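Local coordinates for protein N-acetylglucosamine-specific lectin (Saxidomus purpuratus, PDB 6A7S) that binds N-acetylgalactosamine and N-acetylglucosamine through a C-type lectin domain, at residues A84-W89 and D127-K132; P116-N121 and Q137-V142. All blocks are in the same frame, centred on the assembly; numbering follows the deposited sequence.

Interaction 1 (84-89 with 127-132) and interaction 2 (116-121 with 137-142) build one sugar site in the C-type lectin domain, their centres about 11 Å apart. Strands 125-131 and 137-141 are neighbours in the same antiparallel sheet, and Leu129 N probably bonds to Gln137 O at 2.8 Å. Side chains close this seam too, Leu129 CD2 lying 3.6 Å from Asn139 CB. From strand 87-95 the Trp89 indole reaches His141, CH2 to CB 3.8 Å. The bound N-acetylgalactosamine is shared. Interaction 1 chiefly surrounds its acetyl group with aromatic rings and a carboxylate, whereas interaction 2 supplies polar groups to the ring hydroxyls and the acetyl oxygen.

Interaction 1: residues A84-W89 and D127-K132; sequences AKHYYW and DYLNYK. With NGA (2-acetamido-2-deoxy-beta-D-galactopyranose), chain B.
Tyr87 and Trp89 both lean on the side chain of Asp127, where strands 87-89 and 127-131 run antiparallel in the C-type lectin fold, their axes 4.5 Å apart. Tyr88 and Tyr128 form the hydrogen-bonded pair, each amide reaching the other's carbonyl, and Asn130 N continues the ladder to His86 O at 2.9 Å. The rings of Tyr88 and Tyr128 share one face of the sheet and pack on helix 69-79, with their hydroxyls bonded to Glu44 and Asp72. On the other face, Tyr87 stands beside Leu129, whose CD1 methyl lies 3.5 Å from His86 O.

The face with Tyr87 and Leu129 looks to the sugar; the Asp127 carboxylate also reaches it. Asp127 has CG between its backbone N and carbonyl carbon (chi1 54°), a torsion that brings the carboxylate among its aromatic neighbours. Its CB meets the six-membered part of the indole, 3.6 Å from Trp89 CE3, and the carboxylate is turned only 22° from the indole plane. Against the Tyr87 ring the same group is tilted by 44°, with OD2 3.6 Å from Tyr87 CB. The face of the Tyr87 ring receives the acetyl methyl of N-acetylgalactosamine: C8 sits 3.8 Å above the ring plane, over its centre. Tyr87 CD1 in turn lies over the middle of the His86 imidazole, while at the far end of the ring the hydroxyl bonds to Asn148 O. Tyr131 flanks the sugar further along, its CD2 3.4 Å from the ring oxygen O5. Beside the methyl, Asp127 OD2 comes within 2.6 Å of the acetyl oxygen O7, a distance consistent with a proton on the acid.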
ATOM      1  N   ALA A  84      26.690   5.901  13.588  1.00 37.08           N
ATOM      2  CA  ALA A  84      26.757   5.432  14.964  1.00 37.55           C
ATOM      3  C   ALA A  84      26.198   3.998  15.090  1.00 39.82           C
ATOM      4  O   ALA A  84      26.690   3.220  15.857  1.00 38.45           O
ATOM      5  CB  ALA A  84      25.997   6.374  15.876  1.00 45.14           C
ATOM      6  N   LYS A  85      25.107   3.685  14.398  1.00 33.94           N
ATOM      7  CA  LYS A  85      24.391   2.444  14.558  1.00 32.68           C
ATOM      8  C   LYS A  85      24.579   1.636  13.281  1.00 29.53           C
ATOM      9  O   LYS A  85      24.567   2.216  12.219  1.00 29.89           O
ATOM     10  CB  LYS A  85      22.884   2.666  14.755  1.00 37.76           C
ATOM     11  CG  LYS A  85      22.462   3.744  15.757  1.00 42.78           C
ATOM     12  CD  LYS A  85      22.593   3.341  17.197  1.00 43.01           C
ATOM     13  CE  LYS A  85      22.448   4.500  18.147  1.00 41.50           C
ATOM     14  NZ  LYS A  85      21.032   4.845  18.366  1.00 39.66           N
ATOM     15  N   HIS A  86      24.678   0.304  13.402  1.00 29.55           N
ATOM     16  CA  HIS A  86      24.902  -0.544  12.271  1.00 30.45           C
ATOM     17  C   HIS A  86      23.745  -1.539  12.062  1.00 30.03           C
ATOM     18  O   HIS A  86      23.810  -2.364  11.190  1.00 28.79           O
ATOM     19  CB  HIS A  86      26.327  -1.181  12.366  1.00 35.02           C
ATOM     20  CG  HIS A  86      26.518  -2.328  13.324  1.00 33.89           C
ATOM     21  ND1 HIS A  86      26.696  -2.151  14.681  1.00 39.50           N
ATOM     22  CD2 HIS A  86      26.618  -3.680  13.118  1.00 38.38           C
ATOM     23  CE1 HIS A  86      26.859  -3.340  15.275  1.00 40.97           C
ATOM     24  NE2 HIS A  86      26.815  -4.304  14.331  1.00 40.05           N
ATOM     25  N   TYR A  87      22.649  -1.424  12.812  1.00 27.96           N
ATOM     26  CA  TYR A  87      21.467  -2.172  12.485  1.00 27.94           C
ATOM     27  C   TYR A  87      20.230  -1.461  13.053  1.00 27.38           C
ATOM     28  O   TYR A  87      20.306  -0.848  14.100  1.00 28.75           O
ATOM     29  CB  TYR A  87      21.530  -3.616  13.005  1.00 30.35           C
ATOM     30  CG  TYR A  87      21.801  -3.777  14.476  1.00 30.61           C
ATOM     31  CD1 TYR A  87      23.101  -3.762  14.949  1.00 30.28           C
ATOM     32  CD2 TYR A  87      20.778  -3.956  15.410  1.00 32.59           C
ATOM     33  CE1 TYR A  87      23.380  -3.852  16.301  1.00 31.37           C
ATOM     34  CE2 TYR A  87      21.046  -4.074  16.771  1.00 36.28           C
ATOM     35  CZ  TYR A  87      22.360  -4.033  17.216  1.00 34.51           C
ATOM     36  OH  TYR A  87      22.679  -4.145  18.539  1.00 34.60           O
ATOM     37  N   TYR A  88      19.099  -1.678  12.371  1.00 32.74           N
ATOM     38  CA  TYR A  88      17.750  -1.165  12.747  1.00 27.03           C
ATOM     39  C   TYR A  88      16.709  -2.265  12.537  1.00 26.30           C
ATOM     40  O   TYR A  88      16.598  -2.862  11.476  1.00 32.95           O
ATOM     41  CB  TYR A  88      17.318   0.016  11.899  1.00 27.61           C
ATOM     42  CG  TYR A  88      18.062   1.287  12.168  1.00 27.24           C
ATOM     43  CD1 TYR A  88      19.397   1.422  11.810  1.00 29.90           C
ATOM     44  CD2 TYR A  88      17.420   2.376  12.751  1.00 30.77           C
ATOM     45  CE1 TYR A  88      20.080   2.603  12.065  1.00 27.18           C
ATOM     46  CE2 TYR A  88      18.086   3.578  12.997  1.00 26.50           C
ATOM     47  CZ  TYR A  88      19.424   3.687  12.658  1.00 31.88           C
ATOM     48  OH  TYR A  88      20.081   4.864  12.934  1.00 29.00           O
ATOM     49  N   TRP A  89      15.936  -2.529  13.585  1.00 27.78           N
ATOM     50  CA  TRP A  89      14.876  -3.563  13.511  1.00 31.81           C
ATOM     51  C   TRP A  89      13.756  -3.147  12.551  1.00 28.69           C
ATOM     52  O   TRP A  89      13.411  -1.972  12.496  1.00 32.21           O
ATOM     53  CB  TRP A  89      14.346  -3.846  14.909  1.00 32.30           C
ATOM     54  CG  TRP A  89      15.349  -4.403  15.859  1.00 34.32           C
ATOM     55  CD1 TRP A  89      15.714  -3.882  17.063  1.00 34.26           C
ATOM     56  CD2 TRP A  89      16.117  -5.606  15.691  1.00 33.17           C
ATOM     57  NE1 TRP A  89      16.657  -4.669  17.649  1.00 34.04           N
ATOM     58  CE2 TRP A  89      16.928  -5.728  16.832  1.00 33.52           C
ATOM     59  CE3 TRP A  89      16.209  -6.570  14.695  1.00 33.72           C
ATOM     60  CZ2 TRP A  89      17.868  -6.741  16.974  1.00 30.40           C
ATOM     61  CZ3 TRP A  89      17.090  -7.617  14.871  1.00 35.81           C
ATOM     62  CH2 TRP A  89      17.882  -7.710  16.012  1.00 33.29           C
ATOM     63  N   ASP A 127      16.567  -7.273  10.527  1.00 31.66           N
ATOM     64  CA  ASP A 127      17.047  -5.908  10.613  1.00 30.79           C
ATOM     65  C   ASP A 127      17.572  -5.462   9.254  1.00 28.63           C
ATOM     66  O   ASP A 127      17.707  -6.243   8.362  1.00 32.82           O
ATOM     67  CB  ASP A 127      18.075  -5.731  11.729  1.00 30.78           C
ATOM     68  CG  ASP A 127      19.277  -6.677  11.673  1.00 31.61           C
ATOM     69  OD1 ASP A 127      19.586  -7.131  10.566  1.00 29.59           O
ATOM     70  OD2 ASP A 127      19.940  -6.843  12.741  1.00 31.48           O
ATOM     71  N   TYR A 128      17.683  -4.145   9.074  1.00 31.06           N
ATOM     72  CA  TYR A 128      18.603  -3.620   8.123  1.00 32.32           C
ATOM     73  C   TYR A 128      19.964  -3.662   8.788  1.00 30.61           C
ATOM     74  O   TYR A 128      20.068  -3.273   9.931  1.00 31.38           O
ATOM     75  CB  TYR A 128      18.261  -2.185   7.707  1.00 33.05           C
ATOM     76  CG  TYR A 128      17.302  -2.144   6.555  1.00 33.34           C
ATOM     77  CD1 TYR A 128      15.928  -2.202   6.772  1.00 34.38           C
ATOM     78  CD2 TYR A 128      17.739  -2.101   5.254  1.00 35.27           C
ATOM     79  CE1 TYR A 128      15.026  -2.207   5.721  1.00 35.11           C
ATOM     80  CE2 TYR A 128      16.848  -2.085   4.188  1.00 35.44           C
ATOM     81  CZ  TYR A 128      15.483  -2.163   4.420  1.00 37.40           C
ATOM     82  OH  TYR A 128      14.596  -2.198   3.385  1.00 36.23           O
ATOM     83  N   LEU A 129      20.971  -4.187   8.095  1.00 31.67           N
ATOM     84  CA  LEU A 129      22.284  -4.345   8.698  1.00 28.32           C
ATOM     85  C   LEU A 129      23.311  -3.659   7.805  1.00 27.87           C
ATOM     86  O   LEU A 129      23.231  -3.698   6.596  1.00 30.33           O
ATOM     87  CB  LEU A 129      22.600  -5.841   8.824  1.00 30.18           C
ATOM     88  CG  LEU A 129      24.015  -6.254   9.277  1.00 29.83           C
ATOM     89  CD1 LEU A 129      24.291  -5.800  10.699  1.00 31.71           C
ATOM     90  CD2 LEU A 129      24.156  -7.784   9.216  1.00 31.47           C
ATOM     91  N   ASN A 130      24.307  -3.056   8.443  1.00 32.10           N
ATOM     92  CA  ASN A 130      25.431  -2.483   7.758  1.00 31.57           C
ATOM     93  C   ASN A 130      26.674  -3.165   8.323  1.00 34.86           C
ATOM     94  O   ASN A 130      27.145  -2.753   9.358  1.00 31.65           O
ATOM     95  CB  ASN A 130      25.537  -0.977   7.936  1.00 27.82           C
ATOM     96  CG  ASN A 130      26.636  -0.408   7.061  1.00 32.91           C
ATOM     97  OD1 ASN A 130      26.889  -0.913   5.962  1.00 34.47           O
ATOM     98  ND2 ASN A 130      27.235   0.674   7.519  1.00 34.42           N
ATOM     99  N   TYR A 131      27.123  -4.255   7.688  1.00 33.73           N
ATOM    100  CA  TYR A 131      28.272  -4.988   8.212  1.00 35.80           C
ATOM    101  C   TYR A 131      28.929  -5.775   7.086  1.00 35.16           C
ATOM    102  O   TYR A 131      28.277  -6.618   6.506  1.00 31.88           O
ATOM    103  CB  TYR A 131      27.846  -5.986   9.304  1.00 39.31           C
ATOM    104  CG  TYR A 131      28.986  -6.717   9.980  1.00 42.12           C
ATOM    105  CD1 TYR A 131      30.005  -6.010  10.610  1.00 47.73           C
ATOM    106  CD2 TYR A 131      29.077  -8.106   9.970  1.00 44.38           C
ATOM    107  CE1 TYR A 131      31.060  -6.660  11.228  1.00 58.30           C
ATOM    108  CE2 TYR A 131      30.143  -8.773  10.560  1.00 44.50           C
ATOM    109  CZ  TYR A 131      31.122  -8.046  11.204  1.00 53.30           C
ATOM    110  OH  TYR A 131      32.173  -8.674  11.782  1.00 57.32           O
ATOM    111  N   LYS A 132      30.219  -5.525   6.851  1.00 35.55           N
ATOM    112  CA  LYS A 132      30.999  -6.188   5.810  1.00 36.04           C
ATOM    113  C   LYS A 132      30.292  -5.994   4.468  1.00 33.05           C
ATOM    114  O   LYS A 132      30.044  -4.868   4.056  1.00 38.12           O
ATOM    115  CB  LYS A 132      31.246  -7.677   6.094  1.00 41.94           C
ATOM    116  CG  LYS A 132      31.673  -8.080   7.494  1.00 50.60           C
ATOM    117  CD  LYS A 132      33.135  -8.148   7.676  1.00 60.55           C
ATOM    118  CE  LYS A 132      33.723  -6.763   7.517  1.00 63.80           C
ATOM    119  NZ  LYS A 132      35.099  -6.704   8.060  1.00 73.26           N
TER
HETATM  120  C1  NGA B 201      26.104  -9.405  12.886  1.00 33.65           C
HETATM  121  C2  NGA B 201      24.581  -9.558  12.760  1.00 29.40           C
HETATM  122  C3  NGA B 201      24.484 -11.022  13.169  1.00 30.70           C
HETATM  123  C4  NGA B 201      25.465 -11.852  12.283  1.00 31.02           C
HETATM  124  C5  NGA B 201      26.834 -11.228  12.053  1.00 34.75           C
HETATM  125  C6  NGA B 201      27.875 -11.992  11.193  1.00 39.71           C
HETATM  126  C7  NGA B 201      22.696  -8.217  13.577  1.00 32.91           C
HETATM  127  C8  NGA B 201      22.150  -7.590  14.852  1.00 36.58           C
HETATM  128  N2  NGA B 201      23.872  -8.799  13.765  1.00 30.98           N
HETATM  129  O1  NGA B 201      26.758  -8.410  13.622  1.00 44.32           O
HETATM  130  O3  NGA B 201      23.132 -11.453  13.154  1.00 32.70           O
HETATM  131  O4  NGA B 201      24.699 -11.998  11.097  1.00 32.67           O
HETATM  132  O5  NGA B 201      26.665  -9.837  11.649  1.00 37.82           O
HETATM  133  O6  NGA B 201      28.104 -13.277  11.806  1.00 39.66           O
HETATM  134  O7  NGA B 201      22.099  -8.260  12.528  1.00 33.09           O
HETATM  135  O   HOH W   1      26.605   1.943  10.249  1.00 34.00           O

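Interaction 2: residues P116-N121 and Q137-V142; sequences PGKPDN and QWNDHV. With NGA (2-acetamido-2-deoxy-beta-D-galactopyranose), chain B; SO4 (sulfate ion), chain E.
Lys118 reaches Asn139 with a chain bent at chi2 (-53°) and then extended, which carries NZ to 3.1 Å from Asn139 OD1, above the amide's carbonyl plane. NZ also forms a salt bridge, 2.9 Å from Asp120 OD2, which offers its syn lone pair. Asp120 OD2 and Asn139 OD1 are two close acceptors, and the ammonium probably eases their repulsion. CG anti to the backbone N (chi1 176°) sends the Asn139 amide out between lysine and sugar, with OD1 to Lys118 and ND2 donating to O7 and O3 of N-acetylgalactosamine. His141 ND1 shares a 2.6 Å hydrogen bond with O3, while its ring face meets the acetyl methyl.

Asp140 grips the loop backbone: its OD1 accepts from Asp120 N at 2.9 Å, and OD2 takes a weak bond from Asn121 N. The Asp120 and Asp140 carboxylates have nearly parallel planes, 8° apart, and a water joins Asp120 OD2, Asp140 O and sugar O4. Asp120, Asn139 and Asp140 are known calcium ligands of this protein, but here Lys118 NZ bridges two of them. Lys118-Pro119-Asp120, with the usual cis-proline, stands where relatives have EPN or QPD, beside the WND motif of the C-type lectin sugar site.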
ATOM      1  N   PRO A 116      23.965  -9.767   0.618  1.00 37.19           N
ATOM      2  CA  PRO A 116      24.766 -10.894   0.139  1.00 36.89           C
ATOM      3  C   PRO A 116      24.801 -12.023   1.181  1.00 35.77           C
ATOM      4  O   PRO A 116      25.090 -11.837   2.330  1.00 36.01           O
ATOM      5  CB  PRO A 116      26.112 -10.211  -0.205  1.00 37.42           C
ATOM      6  CG  PRO A 116      25.727  -8.803  -0.641  1.00 36.01           C
ATOM      7  CD  PRO A 116      24.687  -8.476   0.437  1.00 37.51           C
ATOM      8  N   GLY A 117      24.429 -13.234   0.765  1.00 42.48           N
ATOM      9  CA  GLY A 117      24.624 -14.411   1.578  1.00 42.75           C
ATOM     10  C   GLY A 117      23.474 -14.630   2.539  1.00 45.71           C
ATOM     11  O   GLY A 117      23.492 -15.600   3.261  1.00 43.58           O
ATOM     12  N   LYS A 118      22.477 -13.734   2.546  1.00 41.30           N
ATOM     13  CA  LYS A 118      21.340 -13.839   3.509  1.00 39.26           C
ATOM     14  C   LYS A 118      20.131 -14.427   2.801  1.00 35.35           C
ATOM     15  O   LYS A 118      20.012 -14.271   1.591  1.00 37.55           O
ATOM     16  CB  LYS A 118      21.037 -12.448   4.083  1.00 36.96           C
ATOM     17  CG  LYS A 118      22.242 -11.748   4.691  1.00 37.22           C
ATOM     18  CD  LYS A 118      22.959 -12.587   5.716  1.00 40.56           C
ATOM     19  CE  LYS A 118      24.145 -11.943   6.388  1.00 41.00           C
ATOM     20  NZ  LYS A 118      24.509 -12.646   7.640  1.00 44.70           N
ATOM     21  N   PRO A 119      19.200 -15.061   3.522  1.00 37.78           N
ATOM     22  CA  PRO A 119      19.153 -15.265   4.960  1.00 35.69           C
ATOM     23  C   PRO A 119      20.068 -16.410   5.423  1.00 42.68           C
ATOM     24  O   PRO A 119      20.359 -17.284   4.611  1.00 42.71           O
ATOM     25  CB  PRO A 119      17.701 -15.703   5.225  1.00 36.63           C
ATOM     26  CG  PRO A 119      17.295 -16.387   3.942  1.00 36.84           C
ATOM     27  CD  PRO A 119      18.019 -15.640   2.845  1.00 40.88           C
ATOM     28  N   ASP A 120      20.496 -16.389   6.692  1.00 41.04           N
ATOM     29  CA  ASP A 120      21.227 -17.483   7.357  1.00 41.68           C
ATOM     30  C   ASP A 120      20.239 -18.613   7.682  1.00 44.58           C
ATOM     31  O   ASP A 120      20.632 -19.722   7.894  1.00 42.40           O
ATOM     32  CB  ASP A 120      21.927 -16.961   8.609  1.00 38.35           C
ATOM     33  CG  ASP A 120      22.964 -15.884   8.276  1.00 41.50           C
ATOM     34  OD1 ASP A 120      23.953 -16.254   7.639  1.00 47.41           O
ATOM     35  OD2 ASP A 120      22.704 -14.672   8.550  1.00 47.05           O
ATOM     36  N   ASN A 121      18.960 -18.271   7.801  1.00 39.44           N
ATOM     37  CA  ASN A 121      17.899 -19.167   8.207  1.00 44.26           C
ATOM     38  C   ASN A 121      18.135 -19.685   9.620  1.00 50.04           C
ATOM     39  O   ASN A 121      18.248 -20.884   9.840  1.00 46.90           O
ATOM     40  CB  ASN A 121      17.676 -20.311   7.212  1.00 45.01           C
ATOM     41  CG  ASN A 121      17.105 -19.773   5.915  1.00 45.66           C
ATOM     42  OD1 ASN A 121      17.592 -20.104   4.846  1.00 53.21           O
ATOM     43  ND2 ASN A 121      16.117 -18.893   5.997  1.00 44.37           N
ATOM     44  N   GLN A 137      21.136  -3.748   4.096  1.00 30.16           N
ATOM     45  CA  GLN A 137      20.291  -4.722   3.495  1.00 29.53           C
ATOM     46  C   GLN A 137      19.794  -5.643   4.613  1.00 30.33           C
ATOM     47  O   GLN A 137      20.262  -5.583   5.719  1.00 31.52           O
ATOM     48  CB  GLN A 137      21.017  -5.462   2.368  1.00 33.71           C
ATOM     49  CG  GLN A 137      21.420  -4.565   1.199  1.00 36.61           C
ATOM     50  CD  GLN A 137      22.413  -5.239   0.269  1.00 40.11           C
ATOM     51  OE1 GLN A 137      23.564  -5.443   0.644  1.00 36.84           O
ATOM     52  NE2 GLN A 137      21.984  -5.586  -0.946  1.00 31.78           N
ATOM     53  N   TRP A 138      18.832  -6.522   4.334  1.00 26.84           N
ATOM     54  CA  TRP A 138      18.244  -7.265   5.396  1.00 32.17           C
ATOM     55  C   TRP A 138      19.161  -8.426   5.881  1.00 32.07           C
ATOM     56  O   TRP A 138      19.835  -9.047   5.082  1.00 35.90           O
ATOM     57  CB  TRP A 138      16.924  -7.875   4.937  1.00 29.92           C
ATOM     58  CG  TRP A 138      15.930  -6.970   4.296  1.00 32.93           C
ATOM     59  CD1 TRP A 138      15.828  -5.610   4.318  1.00 34.30           C
ATOM     60  CD2 TRP A 138      14.791  -7.465   3.603  1.00 34.44           C
ATOM     61  NE1 TRP A 138      14.722  -5.222   3.625  1.00 37.65           N
ATOM     62  CE2 TRP A 138      14.058  -6.340   3.186  1.00 37.00           C
ATOM     63  CE3 TRP A 138      14.361  -8.750   3.259  1.00 33.75           C
ATOM     64  CZ2 TRP A 138      12.906  -6.480   2.420  1.00 37.71           C
ATOM     65  CZ3 TRP A 138      13.195  -8.884   2.534  1.00 36.45           C
ATOM     66  CH2 TRP A 138      12.495  -7.755   2.103  1.00 37.19           C
ATOM     67  N   ASN A 139      19.154  -8.665   7.193  1.00 31.41           N
ATOM     68  CA  ASN A 139      19.748  -9.819   7.841  1.00 35.28           C
ATOM     69  C   ASN A 139      18.719 -10.407   8.795  1.00 34.81           C
ATOM     70  O   ASN A 139      17.886  -9.657   9.341  1.00 34.02           O
ATOM     71  CB  ASN A 139      21.058  -9.508   8.580  1.00 34.18           C
ATOM     72  CG  ASN A 139      21.614 -10.711   9.333  1.00 35.01           C
ATOM     73  OD1 ASN A 139      21.790 -11.807   8.779  1.00 36.65           O
ATOM     74  ND2 ASN A 139      21.828 -10.520  10.623  1.00 29.20           N
ATOM     75  N   ASP A 140      18.805 -11.736   8.988  1.00 31.46           N
ATOM     76  CA  ASP A 140      18.086 -12.397  10.037  1.00 33.51           C
ATOM     77  C   ASP A 140      19.025 -12.560  11.233  1.00 35.70           C
ATOM     78  O   ASP A 140      20.100 -13.179  11.135  1.00 37.06           O
ATOM     79  CB  ASP A 140      17.469 -13.743   9.618  1.00 35.21           C
ATOM     80  CG  ASP A 140      18.376 -14.724   8.897  1.00 34.89           C
ATOM     81  OD1 ASP A 140      19.518 -14.345   8.479  1.00 38.46           O
ATOM     82  OD2 ASP A 140      17.920 -15.914   8.767  1.00 39.44           O
ATOM     83  N   HIS A 141      18.583 -11.986  12.360  1.00 32.81           N
ATOM     84  CA  HIS A 141      19.316 -12.063  13.610  1.00 36.28           C
ATOM     85  C   HIS A 141      18.670 -13.089  14.523  1.00 38.81           C
ATOM     86  O   HIS A 141      17.466 -13.022  14.796  1.00 36.29           O
ATOM     87  CB  HIS A 141      19.364 -10.721  14.326  1.00 34.32           C
ATOM     88  CG  HIS A 141      20.315 -10.713  15.463  1.00 32.90           C
ATOM     89  ND1 HIS A 141      21.705 -10.728  15.266  1.00 32.76           N
ATOM     90  CD2 HIS A 141      20.092 -10.708  16.796  1.00 30.05           C
ATOM     91  CE1 HIS A 141      22.276 -10.742  16.439  1.00 31.35           C
ATOM     92  NE2 HIS A 141      21.314 -10.661  17.407  1.00 33.18           N
ATOM     93  N   VAL A 142      19.524 -13.938  15.100  1.00 38.69           N
ATOM     94  CA  VAL A 142      19.053 -15.120  15.834  1.00 36.80           C
ATOM     95  C   VAL A 142      18.292 -14.758  17.122  1.00 41.27           C
ATOM     96  O   VAL A 142      17.459 -15.548  17.546  1.00 41.09           O
ATOM     97  CB  VAL A 142      20.226 -16.065  16.133  1.00 37.23           C
ATOM     98  CG1 VAL A 142      21.235 -15.443  17.069  1.00 39.61           C
ATOM     99  CG2 VAL A 142      19.744 -17.419  16.643  1.00 39.77           C
TER
HETATM  100  C1  NGA B 201      26.104  -9.405  12.886  1.00 33.65           C
HETATM  101  C2  NGA B 201      24.581  -9.558  12.760  1.00 29.40           C
HETATM  102  C3  NGA B 201      24.484 -11.022  13.169  1.00 30.70           C
HETATM  103  C4  NGA B 201      25.465 -11.852  12.283  1.00 31.02           C
HETATM  104  C5  NGA B 201      26.834 -11.228  12.053  1.00 34.75           C
HETATM  105  C6  NGA B 201      27.875 -11.992  11.193  1.00 39.71           C
HETATM  106  C7  NGA B 201      22.696  -8.217  13.577  1.00 32.91           C
HETATM  107  C8  NGA B 201      22.150  -7.590  14.852  1.00 36.58           C
HETATM  108  N2  NGA B 201      23.872  -8.799  13.765  1.00 30.98           N
HETATM  109  O1  NGA B 201      26.758  -8.410  13.622  1.00 44.32           O
HETATM  110  O3  NGA B 201      23.132 -11.453  13.154  1.00 32.70           O
HETATM  111  O4  NGA B 201      24.699 -11.998  11.097  1.00 32.67           O
HETATM  112  O5  NGA B 201      26.665  -9.837  11.649  1.00 37.82           O
HETATM  113  O6  NGA B 201      28.104 -13.277  11.806  1.00 39.66           O
HETATM  114  O7  NGA B 201      22.099  -8.260  12.528  1.00 33.09           O
HETATM  115  S   SO4 E 204      23.830 -13.594  -2.859  1.00 85.96           S
HETATM  116  O1  SO4 E 204      23.317 -14.280  -1.614  1.00102.15           O
HETATM  117  O2  SO4 E 204      25.271 -13.292  -2.699  1.00 84.77           O
HETATM  118  O3  SO4 E 204      23.568 -14.513  -3.995  1.00100.37           O
HETATM  119  O4  SO4 E 204      23.147 -12.303  -3.188  1.00103.80           O
HETATM  120  O   HOH W   2      23.005 -14.217  11.163  1.00 38.47           O